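Local atomic coordinates of microbial collagenase (Bacillus anthracis, PDB entry 5SV5), a protein that is probably a collagen-degrading metalloprotease, represented here by its sodium-binding, all-beta pre-peptidase C-terminal domain. Residues Gly50-Leu55 / Tyr91-Gly96. Numbering follows the deposited sequence.
Sequences GMTWVL and YKYDNG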
ATOM      1  N   GLY A  50      11.992  -1.248   8.326  1.00  8.24           N
ATOM      2  CA  GLY A  50      10.953  -0.398   8.926  1.00  8.31           C
ATOM      3  C   GLY A  50      10.075   0.161   7.831  1.00  8.03           C
ATOM      4  O   GLY A  50      10.365   1.230   7.292  1.00  9.32           O
HETATM    5  N   MSE A  51       9.023  -0.569   7.487  1.00  7.87           N
HETATM    6  CA  MSE A  51       8.095  -0.168   6.416  1.00  7.70           C
HETATM    7  C   MSE A  51       6.667  -0.471   6.818  1.00  7.54           C
HETATM    8  O   MSE A  51       6.404  -1.273   7.731  1.00  8.44           O
HETATM    9  CB  MSE A  51       8.479  -0.818   5.078  1.00  7.95           C
HETATM   10  CG  MSE A  51       8.255  -2.335   5.126  1.00  8.00           C
HETATM   11 SE   MSE A  51       8.512  -3.168   3.348  1.00  8.15          SE
HETATM   12  CE  MSE A  51       6.993  -2.276   2.487  1.00  8.96           C
ATOM     13  N   THR A  52       5.745   0.183   6.128  1.00  7.54           N
ATOM     14  CA  THR A  52       4.331  -0.009   6.373  1.00  7.54           C
ATOM     15  C   THR A  52       3.549   0.431   5.140  1.00  7.16           C
ATOM     16  O   THR A  52       4.135   0.715   4.093  1.00  7.55           O
ATOM     17  CB  THR A  52       3.888   0.721   7.660  1.00  9.25           C
ATOM     18  OG1 THR A  52       2.586   0.275   8.028  1.00 10.80           O
ATOM     19  CG2 THR A  52       3.916   2.222   7.507  1.00 11.18           C
ATOM     20  N   TRP A  53       2.223   0.467   5.253  1.00  7.27           N
ATOM     21  CA  TRP A  53       1.414   1.052   4.202  1.00  7.04           C
ATOM     22  C   TRP A  53       0.206   1.754   4.812  1.00  6.91           C
ATOM     23  O   TRP A  53      -0.249   1.407   5.916  1.00  7.32           O
ATOM     24  CB  TRP A  53       0.979   0.012   3.145  1.00  7.28           C
ATOM     25  CG  TRP A  53       0.091  -1.103   3.622  1.00  6.77           C
ATOM     26  CD1 TRP A  53       0.484  -2.368   3.920  1.00  7.16           C
ATOM     27  CD2 TRP A  53      -1.330  -1.061   3.830  1.00  6.54           C
ATOM     28  NE1 TRP A  53      -0.599  -3.130   4.311  1.00  7.17           N
ATOM     29  CE2 TRP A  53      -1.726  -2.344   4.272  1.00  6.65           C
ATOM     30  CE3 TRP A  53      -2.306  -0.064   3.691  1.00  6.99           C
ATOM     31  CZ2 TRP A  53      -3.062  -2.648   4.585  1.00  7.14           C
ATOM     32  CZ3 TRP A  53      -3.617  -0.364   4.027  1.00  7.29           C
ATOM     33  CH2 TRP A  53      -3.986  -1.645   4.461  1.00  7.21           C
ATOM     34  N   VAL A  54      -0.292   2.757   4.091  1.00  7.09           N
ATOM     35  CA  VAL A  54      -1.528   3.447   4.440  1.00  7.27           C
ATOM     36  C   VAL A  54      -2.361   3.610   3.162  1.00  7.00           C
ATOM     37  O   VAL A  54      -1.818   3.684   2.054  1.00  7.72           O
ATOM     38  CB  VAL A  54      -1.303   4.810   5.127  1.00  8.56           C
ATOM     39  CG1 VAL A  54      -0.574   4.659   6.439  1.00 10.49           C
ATOM     40  CG2 VAL A  54      -0.609   5.823   4.224  1.00  9.51           C
ATOM     41  N   LEU A  55      -3.675   3.683   3.333  1.00  7.37           N
ATOM     42  CA  LEU A  55      -4.619   3.756   2.226  1.00  7.19           C
ATOM     43  C   LEU A  55      -5.561   4.929   2.402  1.00  7.33           C
ATOM     44  O   LEU A  55      -6.112   5.111   3.500  1.00  8.25           O
ATOM     45  CB  LEU A  55      -5.446   2.465   2.187  1.00  7.38           C
ATOM     46  CG  LEU A  55      -6.459   2.328   1.051  1.00  7.74           C
ATOM     47  CD1 LEU A  55      -5.766   2.037  -0.266  1.00  8.23           C
ATOM     48  CD2 LEU A  55      -7.477   1.242   1.379  1.00  8.65           C
ATOM     49  N   TYR A  91       5.582   2.377   2.045  1.00  7.49           N
ATOM     50  CA  TYR A  91       6.712   3.254   2.307  1.00  7.95           C
ATOM     51  C   TYR A  91       7.548   2.777   3.478  1.00  7.59           C
ATOM     52  O   TYR A  91       7.082   2.030   4.341  1.00  7.93           O
ATOM     53  CB  TYR A  91       6.227   4.704   2.530  1.00  8.94           C
ATOM     54  CG  TYR A  91       5.444   4.936   3.809  1.00  9.44           C
ATOM     55  CD1 TYR A  91       4.079   4.688   3.876  1.00 10.55           C
ATOM     56  CD2 TYR A  91       6.082   5.388   4.946  1.00 10.98           C
ATOM     57  CE1 TYR A  91       3.367   4.915   5.040  1.00 13.17           C
ATOM     58  CE2 TYR A  91       5.384   5.613   6.120  1.00 12.75           C
ATOM     59  CZ  TYR A  91       4.023   5.377   6.162  1.00 13.52           C
ATOM     60  OH  TYR A  91       3.296   5.596   7.315  1.00 17.70           O
ATOM     61  N   LYS A  92       8.789   3.243   3.500  1.00  8.26           N
ATOM     62  CA  LYS A  92       9.690   2.964   4.604  1.00  8.47           C
ATOM     63  C   LYS A  92       9.937   4.223   5.433  1.00  9.10           C
ATOM     64  O   LYS A  92       9.936   5.346   4.942  1.00 10.90           O
ATOM     65  CB  LYS A  92      10.996   2.307   4.160  1.00  9.06           C
ATOM     66  CG  LYS A  92      11.853   3.139   3.227  1.00  9.93           C
ATOM     67  CD  LYS A  92      13.160   2.439   2.903  1.00  9.85           C
ATOM     68  CE  LYS A  92      14.017   3.290   1.978  1.00 10.74           C
ATOM     69  NZ  LYS A  92      15.282   2.609   1.611  1.00 11.09           N
ATOM     70  N   TYR A  93      10.158   3.988   6.724  1.00 11.37           N
ATOM     71  CA  TYR A  93      10.398   5.054   7.705  1.00 12.62           C
ATOM     72  C   TYR A  93      11.742   4.913   8.423  1.00 13.45           C
ATOM     73  O   TYR A  93      12.031   5.700   9.323  1.00 17.57           O
ATOM     74  CB  TYR A  93       9.244   5.128   8.732  1.00 13.03           C
ATOM     75  CG  TYR A  93       8.920   3.801   9.383  1.00 11.42           C
ATOM     76  CD1 TYR A  93       9.715   3.294  10.414  1.00 11.29           C
ATOM     77  CD2 TYR A  93       7.838   3.039   8.967  1.00 11.22           C
ATOM     78  CE1 TYR A  93       9.444   2.065  11.000  1.00 11.12           C
ATOM     79  CE2 TYR A  93       7.561   1.811   9.547  1.00 10.98           C
ATOM     80  CZ  TYR A  93       8.366   1.338  10.569  1.00 10.60           C
ATOM     81  OH  TYR A  93       8.093   0.109  11.123  1.00 12.09           O
ATOM     82  N   ASP A  94      12.536   3.906   8.076  1.00 13.96           N
ATOM     83  CA  ASP A  94      13.895   3.784   8.633  1.00 15.57           C
ATOM     84  C   ASP A  94      14.906   3.691   7.488  1.00 16.45           C
ATOM     85  O   ASP A  94      14.528   3.818   6.323  1.00 19.23           O
ATOM     86  CB  ASP A  94      14.012   2.651   9.688  1.00 16.31           C
ATOM     87  CG  ASP A  94      14.076   1.241   9.103  1.00 15.48           C
ATOM     88  OD1 ASP A  94      13.964   1.055   7.876  1.00 15.00           O
ATOM     89  OD2 ASP A  94      14.222   0.302   9.933  1.00 17.79           O
ATOM     90  N   ASN A  95      16.177   3.471   7.814  1.00 19.35           N
ATOM     91  CA  ASN A  95      17.238   3.448   6.796  1.00 20.81           C
ATOM     92  C   ASN A  95      17.509   2.088   6.124  1.00 19.63           C
ATOM     93  O   ASN A  95      18.513   1.937   5.431  1.00 21.47           O
ATOM     94  CB  ASN A  95      18.537   4.034   7.384  1.00 23.95           C
ATOM     95  CG  ASN A  95      18.434   5.527   7.662  1.00 46.46           C
ATOM     96  OD1 ASN A  95      17.865   6.279   6.871  1.00 47.01           O
ATOM     97  ND2 ASN A  95      19.007   5.967   8.777  1.00 47.83           N
ATOM     98  N   GLY A  96      16.619   1.118   6.292  1.00 16.52           N
ATOM     99  CA  GLY A  96      16.809  -0.174   5.644  1.00 14.88           C
ATOM    100  C   GLY A  96      16.524  -0.184   4.149  1.00 12.61           C
ATOM    101  O   GLY A  96      15.790   0.652   3.647  1.00 14.07           O
TER
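Gly50 lies flat against the ring of Tyr93: its CA stands 3.9 Å from the ring centroid, 29° off the normal, which meets the geometry of a CH-pi contact. The carbonyl oxygen Gly50 O sits above the middle of the same face while accepting Tyr93 N at 2.8 Å, so one residue supplies both the donor and the ring. A chi1 of 52°, with CG between the backbone N and the carbonyl carbon, folds the Tyr93 ring back over the glycine. At the amino end of Gly50, its N gives a weak bond to Asp94 OD1 (3.1 Å, 141° at the hydrogen). That oxygen also accepts Gly96 N from above the carboxylate plane, closing an Asx turn. Next along, Thr52 and Tyr91 form an antiparallel hydrogen-bonded pair, Thr52 N to Tyr91 O 2.9 Å and Tyr91 N to Thr52 O 3.0 Å, which joins strands 51-57 and 84-92 in the beta-sandwich expected of this domain. Their side chains run alongside each other in the same direction, Thr52 CG2 reaching Tyr91 CZ at 3.4 Å, and Val54 CG2 adds a looser contact to Tyr91 CE1. On the opposite face Met51 and Lys92 pair CB to CB at 4.1 Å; Met51 continues toward Val43 and Ile75, whereas the extended Lys92 carries NZ to the carbonyl oxygens of Gly96, Leu20 and Gly22.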